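Local structure of PT26-6P (Thermococcus sp., 2WB7) at residues Gly233-Lys241 / Met380-Thr389; Lys15-Ala24 / Asp247-Tyr255. The protein is of unknown function but is encoded by an extrachromosomal mobile element of a euryarchaeon and combines immunoglobulin-like domains with a helical domain. One frame throughout, in Å; residues are numbered along the deposited sequence.

Interaction 1. Residues Gly233-Lys241 / Met380-Thr389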
ATOM      1  N   GLY A 233     -10.913   6.226  -3.926  1.00 47.73           N
ATOM      2  CA  GLY A 233      -9.758   6.968  -3.421  1.00 45.33           C
ATOM      3  C   GLY A 233      -9.263   7.934  -4.482  1.00 43.79           C
ATOM      4  O   GLY A 233      -9.366   7.647  -5.667  1.00 43.54           O
HETATM    5  N   MSE A 234      -8.717   9.074  -4.072  1.00 42.17           N
HETATM    6  CA  MSE A 234      -8.377  10.115  -5.035  1.00 40.71           C
HETATM    7  C   MSE A 234      -6.901  10.184  -5.433  1.00 39.91           C
HETATM    8  O   MSE A 234      -6.036   9.658  -4.748  1.00 39.57           O
HETATM    9  CB  MSE A 234      -8.842  11.496  -4.553  1.00 40.42           C
HETATM   10  CG  MSE A 234      -9.306  12.370  -5.707  1.00 39.97           C
HETATM   11 SE   MSE A 234      -9.429  14.237  -5.305  0.50 37.94          SE
HETATM   12  CE  MSE A 234      -7.563  14.558  -4.896  1.00 39.47           C
ATOM     13  N   LEU A 235      -6.649  10.842  -6.562  1.00 39.18           N
ATOM     14  CA  LEU A 235      -5.307  11.163  -7.035  1.00 38.55           C
ATOM     15  C   LEU A 235      -5.160  12.673  -7.168  1.00 37.52           C
ATOM     16  O   LEU A 235      -6.113  13.357  -7.544  1.00 37.37           O
ATOM     17  CB  LEU A 235      -5.086  10.568  -8.417  1.00 38.86           C
ATOM     18  CG  LEU A 235      -5.168   9.051  -8.432  1.00 40.44           C
ATOM     19  CD1 LEU A 235      -5.365   8.511  -9.857  1.00 40.54           C
ATOM     20  CD2 LEU A 235      -3.894   8.507  -7.790  1.00 40.95           C
ATOM     21  N   GLY A 236      -3.963  13.179  -6.890  1.00 35.99           N
ATOM     22  CA  GLY A 236      -3.645  14.565  -7.171  1.00 34.56           C
ATOM     23  C   GLY A 236      -4.422  15.582  -6.353  1.00 33.82           C
ATOM     24  O   GLY A 236      -4.648  15.407  -5.164  1.00 33.73           O
ATOM     25  N   SER A 237      -4.822  16.667  -6.997  1.00 33.20           N
ATOM     26  CA  SER A 237      -5.397  17.785  -6.287  1.00 32.48           C
ATOM     27  C   SER A 237      -6.511  18.366  -7.112  1.00 32.60           C
ATOM     28  O   SER A 237      -6.437  18.369  -8.338  1.00 32.94           O
ATOM     29  CB  SER A 237      -4.334  18.855  -6.087  1.00 32.23           C
ATOM     30  OG  SER A 237      -4.872  20.032  -5.535  1.00 30.96           O
ATOM     31  N   LEU A 238      -7.556  18.849  -6.458  1.00 32.24           N
ATOM     32  CA  LEU A 238      -8.541  19.633  -7.171  1.00 31.96           C
ATOM     33  C   LEU A 238      -7.834  20.848  -7.789  1.00 32.26           C
ATOM     34  O   LEU A 238      -6.788  21.278  -7.311  1.00 32.25           O
ATOM     35  CB  LEU A 238      -9.644  20.075  -6.209  1.00 31.78           C
ATOM     36  CG  LEU A 238     -10.706  19.024  -5.883  1.00 31.27           C
ATOM     37  CD1 LEU A 238     -11.560  19.494  -4.722  1.00 29.37           C
ATOM     38  CD2 LEU A 238     -11.565  18.675  -7.119  1.00 29.06           C
ATOM     39  N   PRO A 239      -8.398  21.407  -8.857  1.00 32.21           N
ATOM     40  CA  PRO A 239      -7.851  22.626  -9.426  1.00 32.56           C
ATOM     41  C   PRO A 239      -7.726  23.758  -8.402  1.00 32.96           C
ATOM     42  O   PRO A 239      -8.489  23.820  -7.455  1.00 32.98           O
ATOM     43  CB  PRO A 239      -8.881  22.985 -10.504  1.00 32.75           C
ATOM     44  CG  PRO A 239      -9.407  21.647 -10.955  1.00 32.66           C
ATOM     45  CD  PRO A 239      -9.481  20.841  -9.679  1.00 32.39           C
ATOM     46  N   ILE A 240      -6.775  24.663  -8.608  1.00 33.69           N
ATOM     47  CA  ILE A 240      -6.487  25.702  -7.615  1.00 34.02           C
ATOM     48  C   ILE A 240      -7.667  26.609  -7.274  1.00 34.84           C
ATOM     49  O   ILE A 240      -7.663  27.264  -6.229  1.00 34.71           O
ATOM     50  CB  ILE A 240      -5.270  26.587  -8.013  1.00 33.53           C
ATOM     51  CG1 ILE A 240      -5.580  27.367  -9.290  1.00 33.11           C
ATOM     52  CG2 ILE A 240      -4.029  25.735  -8.146  1.00 32.83           C
ATOM     53  CD1 ILE A 240      -4.469  28.271  -9.755  1.00 32.67           C
ATOM     54  N   LYS A 241      -8.673  26.682  -8.139  1.00 35.96           N
ATOM     55  CA  LYS A 241      -9.806  27.549  -7.817  1.00 36.98           C
ATOM     56  C   LYS A 241     -10.444  27.163  -6.484  1.00 38.16           C
ATOM     57  O   LYS A 241     -11.077  27.989  -5.841  1.00 38.18           O
ATOM     58  CB  LYS A 241     -10.862  27.585  -8.926  1.00 36.37           C
ATOM     59  CG  LYS A 241     -11.690  26.338  -9.049  1.00 36.01           C
ATOM     60  CD  LYS A 241     -13.151  26.681  -9.206  1.00 34.39           C
ATOM     61  CE  LYS A 241     -13.986  25.829  -8.276  1.00 34.35           C
ATOM     62  NZ  LYS A 241     -15.251  26.512  -7.915  1.00 33.25           N
HETATM   63  N   MSE A 380      -1.157   9.591  -2.859  1.00 29.88           N
HETATM   64  CA  MSE A 380      -0.917   9.969  -4.244  1.00 29.69           C
HETATM   65  C   MSE A 380      -1.409  11.388  -4.498  1.00 30.52           C
HETATM   66  O   MSE A 380      -2.316  11.619  -5.296  1.00 30.71           O
HETATM   67  CB  MSE A 380      -1.594   8.962  -5.160  1.00 29.53           C
HETATM   68  CG  MSE A 380      -0.990   7.569  -5.052  1.00 27.62           C
HETATM   69 SE   MSE A 380       0.787   7.582  -5.772  0.50 22.93          SE
HETATM   70  CE  MSE A 380       0.161   7.357  -7.575  1.00 24.20           C
ATOM     71  N   ILE A 381      -0.830  12.340  -3.776  1.00 31.26           N
ATOM     72  CA  ILE A 381      -1.266  13.719  -3.878  1.00 31.91           C
ATOM     73  C   ILE A 381      -0.480  14.397  -4.982  1.00 32.43           C
ATOM     74  O   ILE A 381       0.420  13.807  -5.579  1.00 33.28           O
ATOM     75  CB  ILE A 381      -1.084  14.498  -2.547  1.00 31.82           C
ATOM     76  CG1 ILE A 381       0.365  14.432  -2.047  1.00 32.90           C
ATOM     77  CG2 ILE A 381      -2.012  13.972  -1.484  1.00 31.46           C
ATOM     78  CD1 ILE A 381       1.194  15.719  -2.284  1.00 32.07           C
ATOM     79  N   SER A 382      -0.835  15.633  -5.271  1.00 32.49           N
ATOM     80  CA  SER A 382      -0.013  16.451  -6.138  1.00 32.58           C
ATOM     81  C   SER A 382      -0.110  17.887  -5.649  1.00 32.19           C
ATOM     82  O   SER A 382      -1.201  18.365  -5.312  1.00 31.97           O
ATOM     83  CB  SER A 382      -0.494  16.367  -7.572  1.00 32.82           C
ATOM     84  OG  SER A 382       0.165  17.352  -8.349  1.00 34.37           O
ATOM     85  N   VAL A 383       1.025  18.567  -5.584  1.00 31.39           N
ATOM     86  CA  VAL A 383       1.006  19.956  -5.178  1.00 30.81           C
ATOM     87  C   VAL A 383       1.090  20.828  -6.409  1.00 30.78           C
ATOM     88  O   VAL A 383       2.043  20.739  -7.160  1.00 31.10           O
ATOM     89  CB  VAL A 383       2.133  20.278  -4.237  1.00 30.53           C
ATOM     90  CG1 VAL A 383       2.079  21.741  -3.893  1.00 29.59           C
ATOM     91  CG2 VAL A 383       2.036  19.394  -2.978  1.00 29.60           C
ATOM     92  N   LEU A 384       0.072  21.641  -6.634  1.00 31.06           N
ATOM     93  CA  LEU A 384       0.007  22.482  -7.833  1.00 31.50           C
ATOM     94  C   LEU A 384       0.625  23.850  -7.589  1.00 32.46           C
ATOM     95  O   LEU A 384       0.721  24.308  -6.443  1.00 32.59           O
ATOM     96  CB  LEU A 384      -1.444  22.666  -8.282  1.00 30.89           C
ATOM     97  CG  LEU A 384      -2.214  21.386  -8.572  1.00 29.19           C
ATOM     98  CD1 LEU A 384      -3.662  21.687  -8.654  1.00 28.31           C
ATOM     99  CD2 LEU A 384      -1.741  20.765  -9.855  1.00 28.08           C
ATOM    100  N   SER A 385       1.034  24.510  -8.670  1.00 33.68           N
ATOM    101  CA  SER A 385       1.509  25.899  -8.588  1.00 34.75           C
ATOM    102  C   SER A 385       0.422  26.836  -9.113  1.00 35.33           C
ATOM    103  O   SER A 385      -0.464  26.408  -9.855  1.00 35.52           O
ATOM    104  CB  SER A 385       2.788  26.073  -9.400  1.00 34.56           C
ATOM    105  OG  SER A 385       2.513  25.966 -10.787  1.00 35.82           O
ATOM    106  N   ASN A 386       0.479  28.109  -8.738  1.00 36.09           N
ATOM    107  CA  ASN A 386      -0.525  29.051  -9.212  1.00 36.79           C
ATOM    108  C   ASN A 386      -0.442  29.280 -10.720  1.00 36.95           C
ATOM    109  O   ASN A 386       0.536  29.811 -11.216  1.00 37.25           O
ATOM    110  CB  ASN A 386      -0.446  30.388  -8.468  1.00 36.87           C
ATOM    111  CG  ASN A 386      -1.576  31.342  -8.874  1.00 37.87           C
ATOM    112  OD1 ASN A 386      -2.370  31.034  -9.774  1.00 38.31           O
ATOM    113  ND2 ASN A 386      -1.652  32.494  -8.214  1.00 37.89           N
ATOM    114  N   THR A 387      -1.474  28.883 -11.447  1.00 37.26           N
ATOM    115  CA  THR A 387      -1.488  29.071 -12.888  1.00 37.86           C
ATOM    116  C   THR A 387      -2.350  30.256 -13.364  1.00 38.21           C
ATOM    117  O   THR A 387      -2.443  30.511 -14.567  1.00 38.86           O
ATOM    118  CB  THR A 387      -1.915  27.784 -13.608  1.00 37.76           C
ATOM    119  OG1 THR A 387      -3.032  27.199 -12.920  1.00 38.38           O
ATOM    120  CG2 THR A 387      -0.779  26.798 -13.592  1.00 37.52           C
ATOM    121  N   TYR A 388      -2.952  30.987 -12.430  1.00 38.13           N
ATOM    122  CA  TYR A 388      -3.758  32.163 -12.771  1.00 38.07           C
ATOM    123  C   TYR A 388      -4.991  31.766 -13.549  1.00 38.12           C
ATOM    124  O   TYR A 388      -5.009  31.835 -14.771  1.00 38.41           O
ATOM    125  CB  TYR A 388      -2.926  33.198 -13.541  1.00 38.25           C
ATOM    126  CG  TYR A 388      -1.572  33.394 -12.896  1.00 39.55           C
ATOM    127  CD1 TYR A 388      -0.410  32.936 -13.515  1.00 40.60           C
ATOM    128  CD2 TYR A 388      -1.464  33.962 -11.636  1.00 39.60           C
ATOM    129  CE1 TYR A 388       0.813  33.060 -12.907  1.00 41.00           C
ATOM    130  CE2 TYR A 388      -0.239  34.089 -11.021  1.00 41.64           C
ATOM    131  CZ  TYR A 388       0.894  33.636 -11.663  1.00 42.10           C
ATOM    132  OH  TYR A 388       2.120  33.766 -11.061  1.00 44.54           O
ATOM    133  N   THR A 389      -6.022  31.327 -12.835  1.00 38.16           N
ATOM    134  CA  THR A 389      -7.231  30.881 -13.491  1.00 38.14           C
ATOM    135  C   THR A 389      -7.846  32.037 -14.227  1.00 38.53           C
ATOM    136  O   THR A 389      -7.960  33.127 -13.695  1.00 38.44           O
ATOM    137  CB  THR A 389      -8.245  30.356 -12.499  1.00 38.04           C
ATOM    138  OG1 THR A 389      -7.599  29.417 -11.640  1.00 38.67           O
ATOM    139  CG2 THR A 389      -9.394  29.673 -13.219  1.00 37.06           C
TER
HETATM  140  O   HOH W   1      -8.751  27.029 -11.120  1.00 26.57           O
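Gly236 and Met380 join two extended loops where the chain leaves the last strand of the eight-stranded sheet for the helical domain. Residues 380-389 leave strand 370-379 and lead to helix 393-404. Residues 233-241 follow them in roughly the same direction, 26° apart. One backbone hydrogen bond joins the loops: Gly236 N gives to Met380 O at 2.8 Å, with an N-H...O angle of 163°. Beside it Leu235 runs along the start of the selenomethionine Met380 side chain, with Leu235 CD2 3.5 Å from Met380 CB. Ser382 CB packs on Gly236 CA, while Ser382 OG turns to Asp509. Leu384 sends CD1 to within 3.4 Å of Leu238 O, and CB of the same side chain meets Ile240 CG2.

Ile240 fills the far end. With chi1 at 64° and an extended chi2, its CD1 reaches out to Asn386 OD1 at 3.5 Å and to Thr387 OG1. Asn386 OD1 also takes the N-H of Tyr388 at 2.7 Å, closing an Asx turn. Thr389 OG1 passes Ile240 CG1 from the other direction. Helices 471-499 and 503-523 touch both loops. This is loop-on-loop packing at the passage from an antiparallel sheet to a helical domain, one loop being that passage.

Interaction 2. Residues Lys15-Ala24 / Asp247-Tyr255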
ATOM      1  N   LYS A  15     -16.844  13.435  -3.712  1.00 50.09           N
ATOM      2  CA  LYS A  15     -16.325  12.484  -2.735  1.00 50.05           C
ATOM      3  C   LYS A  15     -15.896  13.172  -1.452  1.00 49.62           C
ATOM      4  O   LYS A  15     -15.558  12.519  -0.470  1.00 49.44           O
ATOM      5  CB  LYS A  15     -15.178  11.671  -3.327  1.00 50.12           C
ATOM      6  CG  LYS A  15     -15.631  10.782  -4.471  1.00 51.79           C
ATOM      7  CD  LYS A  15     -14.459  10.046  -5.107  1.00 53.58           C
ATOM      8  CE  LYS A  15     -14.752   9.700  -6.570  1.00 54.96           C
ATOM      9  NZ  LYS A  15     -13.554   9.179  -7.288  1.00 55.94           N
ATOM     10  N   ALA A  16     -15.906  14.500  -1.478  1.00 49.15           N
ATOM     11  CA  ALA A  16     -15.594  15.280  -0.297  1.00 48.67           C
ATOM     12  C   ALA A  16     -16.374  14.730   0.880  1.00 48.28           C
ATOM     13  O   ALA A  16     -17.371  14.040   0.694  1.00 48.54           O
ATOM     14  CB  ALA A  16     -15.950  16.724  -0.521  1.00 48.84           C
ATOM     15  N   LEU A  17     -15.924  15.044   2.089  1.00 47.77           N
ATOM     16  CA  LEU A  17     -16.574  14.554   3.291  1.00 47.18           C
ATOM     17  C   LEU A  17     -16.337  15.516   4.433  1.00 47.05           C
ATOM     18  O   LEU A  17     -15.242  16.055   4.564  1.00 46.59           O
ATOM     19  CB  LEU A  17     -16.016  13.199   3.656  1.00 47.09           C
ATOM     20  CG  LEU A  17     -16.453  12.056   2.762  1.00 47.88           C
ATOM     21  CD1 LEU A  17     -15.741  10.778   3.189  1.00 48.66           C
ATOM     22  CD2 LEU A  17     -17.971  11.923   2.821  1.00 47.69           C
ATOM     23  N   ASP A  18     -17.371  15.734   5.248  1.00 47.38           N
ATOM     24  CA  ASP A  18     -17.249  16.547   6.451  1.00 47.84           C
ATOM     25  C   ASP A  18     -16.304  15.882   7.410  1.00 47.38           C
ATOM     26  O   ASP A  18     -15.524  16.552   8.070  1.00 47.39           O
ATOM     27  CB  ASP A  18     -18.588  16.696   7.177  1.00 48.57           C
ATOM     28  CG  ASP A  18     -19.734  17.085   6.255  1.00 51.53           C
ATOM     29  OD1 ASP A  18     -20.587  16.193   5.963  1.00 54.20           O
ATOM     30  OD2 ASP A  18     -19.802  18.281   5.857  1.00 53.46           O
ATOM     31  N   HIS A  19     -16.389  14.559   7.487  1.00 47.31           N
ATOM     32  CA  HIS A  19     -15.616  13.794   8.457  1.00 47.81           C
ATOM     33  C   HIS A  19     -14.996  12.531   7.842  1.00 47.68           C
ATOM     34  O   HIS A  19     -15.644  11.812   7.086  1.00 47.75           O
ATOM     35  CB  HIS A  19     -16.480  13.463   9.688  1.00 47.91           C
ATOM     36  CG  HIS A  19     -17.089  14.673  10.340  1.00 48.98           C
ATOM     37  ND1 HIS A  19     -16.352  15.570  11.091  1.00 49.67           N
ATOM     38  CD2 HIS A  19     -18.363  15.140  10.344  1.00 48.66           C
ATOM     39  CE1 HIS A  19     -17.143  16.537  11.522  1.00 48.77           C
ATOM     40  NE2 HIS A  19     -18.367  16.300  11.083  1.00 48.33           N
ATOM     41  N   ALA A  20     -13.737  12.266   8.186  1.00 47.51           N
ATOM     42  CA  ALA A  20     -12.948  11.226   7.514  1.00 47.12           C
ATOM     43  C   ALA A  20     -12.974   9.854   8.202  1.00 46.73           C
ATOM     44  O   ALA A  20     -12.683   8.829   7.575  1.00 46.49           O
ATOM     45  CB  ALA A  20     -11.504  11.700   7.346  1.00 47.11           C
ATOM     46  N   THR A  21     -13.336   9.844   9.481  1.00 46.30           N
ATOM     47  CA  THR A  21     -13.255   8.636  10.311  1.00 45.88           C
ATOM     48  C   THR A  21     -13.924   7.378   9.729  1.00 45.21           C
ATOM     49  O   THR A  21     -13.239   6.424   9.378  1.00 44.89           O
ATOM     50  CB  THR A  21     -13.783   8.904  11.722  1.00 46.00           C
ATOM     51  OG1 THR A  21     -13.537  10.274  12.062  1.00 46.34           O
ATOM     52  CG2 THR A  21     -13.074   8.011  12.723  1.00 46.27           C
ATOM     53  N   GLN A  22     -15.244   7.368   9.623  1.00 44.68           N
ATOM     54  CA  GLN A  22     -15.901   6.162   9.151  1.00 44.72           C
ATOM     55  C   GLN A  22     -15.482   5.759   7.744  1.00 44.06           C
ATOM     56  O   GLN A  22     -15.380   4.558   7.455  1.00 44.28           O
ATOM     57  CB  GLN A  22     -17.422   6.243   9.261  1.00 45.06           C
ATOM     58  CG  GLN A  22     -17.944   6.036  10.692  1.00 48.77           C
ATOM     59  CD  GLN A  22     -17.034   5.143  11.583  1.00 52.31           C
ATOM     60  OE1 GLN A  22     -17.048   3.894  11.501  1.00 52.61           O
ATOM     61  NE2 GLN A  22     -16.265   5.798  12.466  1.00 53.41           N
ATOM     62  N   ALA A  23     -15.250   6.731   6.858  1.00 42.77           N
ATOM     63  CA  ALA A  23     -14.752   6.377   5.515  1.00 41.51           C
ATOM     64  C   ALA A  23     -13.364   5.732   5.592  1.00 40.63           C
ATOM     65  O   ALA A  23     -13.079   4.769   4.888  1.00 40.55           O
ATOM     66  CB  ALA A  23     -14.733   7.580   4.590  1.00 41.59           C
ATOM     67  N   ALA A  24     -12.504   6.270   6.447  1.00 39.52           N
ATOM     68  CA  ALA A  24     -11.204   5.660   6.697  1.00 39.20           C
ATOM     69  C   ALA A  24     -11.321   4.200   7.146  1.00 38.94           C
ATOM     70  O   ALA A  24     -10.650   3.315   6.602  1.00 38.55           O
ATOM     71  CB  ALA A  24     -10.415   6.472   7.729  1.00 38.99           C
ATOM     72  N   ASP A 247     -17.128  26.153   0.495  1.00 63.23           N
ATOM     73  CA  ASP A 247     -17.916  24.927   0.417  1.00 63.11           C
ATOM     74  C   ASP A 247     -17.059  23.721   0.768  1.00 62.14           C
ATOM     75  O   ASP A 247     -17.551  22.759   1.357  1.00 62.00           O
ATOM     76  CB  ASP A 247     -18.496  24.746  -0.981  1.00 63.71           C
ATOM     77  CG  ASP A 247     -19.979  24.417  -0.956  1.00 65.98           C
ATOM     78  OD1 ASP A 247     -20.452  23.891   0.081  1.00 68.16           O
ATOM     79  OD2 ASP A 247     -20.674  24.695  -1.971  1.00 68.11           O
ATOM     80  N   LEU A 248     -15.781  23.778   0.386  1.00 60.96           N
ATOM     81  CA  LEU A 248     -14.831  22.686   0.629  1.00 59.55           C
ATOM     82  C   LEU A 248     -13.874  22.890   1.806  1.00 58.59           C
ATOM     83  O   LEU A 248     -13.035  22.037   2.075  1.00 58.69           O
ATOM     84  CB  LEU A 248     -14.006  22.395  -0.623  1.00 59.43           C
ATOM     85  CG  LEU A 248     -14.477  21.145  -1.356  1.00 59.58           C
ATOM     86  CD1 LEU A 248     -16.001  21.130  -1.427  1.00 60.48           C
ATOM     87  CD2 LEU A 248     -13.863  21.062  -2.734  1.00 59.34           C
ATOM     88  N   SER A 249     -13.972  24.010   2.508  1.00 57.18           N
ATOM     89  CA  SER A 249     -13.068  24.185   3.636  1.00 55.72           C
ATOM     90  C   SER A 249     -13.410  23.140   4.702  1.00 54.12           C
ATOM     91  O   SER A 249     -14.574  22.944   5.043  1.00 53.88           O
ATOM     92  CB  SER A 249     -13.100  25.621   4.197  1.00 55.95           C
ATOM     93  OG  SER A 249     -14.343  25.939   4.800  1.00 56.66           O
ATOM     94  N   GLY A 250     -12.392  22.459   5.210  1.00 52.28           N
ATOM     95  CA  GLY A 250     -12.595  21.496   6.279  1.00 49.93           C
ATOM     96  C   GLY A 250     -13.150  20.162   5.820  1.00 48.14           C
ATOM     97  O   GLY A 250     -13.621  19.372   6.633  1.00 48.29           O
ATOM     98  N   LYS A 251     -13.092  19.889   4.520  1.00 46.24           N
ATOM     99  CA  LYS A 251     -13.531  18.592   4.014  1.00 44.19           C
ATOM    100  C   LYS A 251     -12.364  17.672   3.675  1.00 42.52           C
ATOM    101  O   LYS A 251     -11.254  18.134   3.402  1.00 42.45           O
ATOM    102  CB  LYS A 251     -14.458  18.767   2.822  1.00 44.22           C
ATOM    103  CG  LYS A 251     -15.716  19.517   3.185  1.00 44.80           C
ATOM    104  CD  LYS A 251     -16.932  18.962   2.439  1.00 46.80           C
ATOM    105  CE  LYS A 251     -18.179  19.735   2.828  1.00 47.65           C
ATOM    106  NZ  LYS A 251     -18.031  20.181   4.249  1.00 47.94           N
ATOM    107  N   TRP A 252     -12.619  16.369   3.706  1.00 40.29           N
ATOM    108  CA  TRP A 252     -11.586  15.383   3.429  1.00 38.16           C
ATOM    109  C   TRP A 252     -11.956  14.539   2.233  1.00 37.32           C
ATOM    110  O   TRP A 252     -13.111  14.486   1.832  1.00 37.50           O
ATOM    111  CB  TRP A 252     -11.419  14.448   4.623  1.00 37.74           C
ATOM    112  CG  TRP A 252     -11.241  15.140   5.929  1.00 35.48           C
ATOM    113  CD1 TRP A 252     -12.223  15.628   6.734  1.00 33.80           C
ATOM    114  CD2 TRP A 252     -10.005  15.399   6.600  1.00 32.43           C
ATOM    115  NE1 TRP A 252     -11.676  16.180   7.862  1.00 32.30           N
ATOM    116  CE2 TRP A 252     -10.315  16.060   7.803  1.00 31.60           C
ATOM    117  CE3 TRP A 252      -8.667  15.144   6.297  1.00 31.43           C
ATOM    118  CZ2 TRP A 252      -9.338  16.473   8.702  1.00 30.47           C
ATOM    119  CZ3 TRP A 252      -7.699  15.556   7.193  1.00 30.54           C
ATOM    120  CH2 TRP A 252      -8.040  16.207   8.380  1.00 30.12           C
ATOM    121  N   VAL A 253     -10.961  13.865   1.679  1.00 36.17           N
ATOM    122  CA  VAL A 253     -11.177  12.784   0.740  1.00 34.88           C
ATOM    123  C   VAL A 253     -10.154  11.712   1.084  1.00 34.52           C
ATOM    124  O   VAL A 253      -9.077  12.024   1.603  1.00 34.53           O
ATOM    125  CB  VAL A 253     -10.914  13.234  -0.681  1.00 34.80           C
ATOM    126  CG1 VAL A 253     -12.063  14.083  -1.213  1.00 33.92           C
ATOM    127  CG2 VAL A 253      -9.601  13.975  -0.743  1.00 33.94           C
ATOM    128  N   LEU A 254     -10.479  10.455   0.818  1.00 33.71           N
ATOM    129  CA  LEU A 254      -9.493   9.406   0.980  1.00 33.38           C
ATOM    130  C   LEU A 254      -8.563   9.476  -0.207  1.00 33.20           C
ATOM    131  O   LEU A 254      -8.986   9.791  -1.318  1.00 33.50           O
ATOM    132  CB  LEU A 254     -10.168   8.051   1.002  1.00 33.50           C
ATOM    133  CG  LEU A 254     -11.036   7.759   2.232  1.00 34.36           C
ATOM    134  CD1 LEU A 254     -11.393   6.262   2.225  1.00 34.92           C
ATOM    135  CD2 LEU A 254     -10.328   8.171   3.535  1.00 32.21           C
ATOM    136  N   TYR A 255      -7.288   9.206   0.007  1.00 32.64           N
ATOM    137  CA  TYR A 255      -6.373   9.194  -1.130  1.00 32.47           C
ATOM    138  C   TYR A 255      -5.966   7.763  -1.444  1.00 32.48           C
ATOM    139  O   TYR A 255      -5.895   6.920  -0.550  1.00 32.21           O
ATOM    140  CB  TYR A 255      -5.141  10.082  -0.859  1.00 32.00           C
ATOM    141  CG  TYR A 255      -5.290  11.501  -1.373  1.00 30.83           C
ATOM    142  CD1 TYR A 255      -5.876  12.497  -0.597  1.00 29.47           C
ATOM    143  CD2 TYR A 255      -4.849  11.842  -2.644  1.00 30.10           C
ATOM    144  CE1 TYR A 255      -6.014  13.781  -1.079  1.00 28.52           C
ATOM    145  CE2 TYR A 255      -4.979  13.113  -3.130  1.00 27.78           C
ATOM    146  CZ  TYR A 255      -5.554  14.075  -2.354  1.00 28.99           C
ATOM    147  OH  TYR A 255      -5.674  15.342  -2.864  1.00 30.77           O
TER
HETATM  148  O   HOH W   2     -13.148  10.227  -0.107  1.00 45.00           O
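The backbones of Leu17 and Trp252 meet in a hydrogen bond from Trp252 N to Leu17 O, 2.8 Å long and with an N-H...O angle of 161°. The contact sets the loop before helix 21-34 against the loop leading into strand 253-261, just after a type II beta turn, Leu248 to Lys251. Leu17 O also receives a CA-H...O contact from Lys251. A water accepts from Leu254 N and gives a weak bond to Lys15 O.

Asp18 flanks the Lys251 chain. Bends at chi2 and chi4 fold that chain past Ala16 and bring NZ beside Asp18. Lys251 CD rests 3.8 Å from Ala16 CB, and Lys251 NZ forms a salt bridge with Asp18 OD2 at 3.1 Å, coming from above the carboxylate plane. A leucine in place of Lys251 would probably leave the Asp18 carboxylate without this charged mate and freer to turn.

Further on, Leu254 CD1 packs against Ala23 CB and also lies 3.5 Å from Ala23 O. Leu254 CD2 lies by Ala24. Strand 281-290 touches the Trp252 side chain through Met283 and Lys285. The indole has Asp18 O at its edge, in plane, 3.7 Å from Trp252 CD1. Over one face sits Ala20 CB, 4.0 Å from the centroid of the Trp252 five-membered ring in a CH-pi contact.

The centres of the two interactions lie about 16 Å apart, on the same side of the chain's centre. Their segments alternate along the chain, in the order 15-24, 233-241, 247-255, 380-389. Strand 253-261 joins them. It begins in interaction 2 and pairs in the eight-stranded antiparallel sheet with strand 370-379, which runs into interaction 1. The two also touch directly: Tyr255 OH probably bonds to Gly236 O, Met234 N probably to Leu254 O, and Leu238 packs on Leu248. The N-terminal segment and the linker before the sheet are thus tied to the ends of two neighbouring inner strands, where the chain passes into the helical domain.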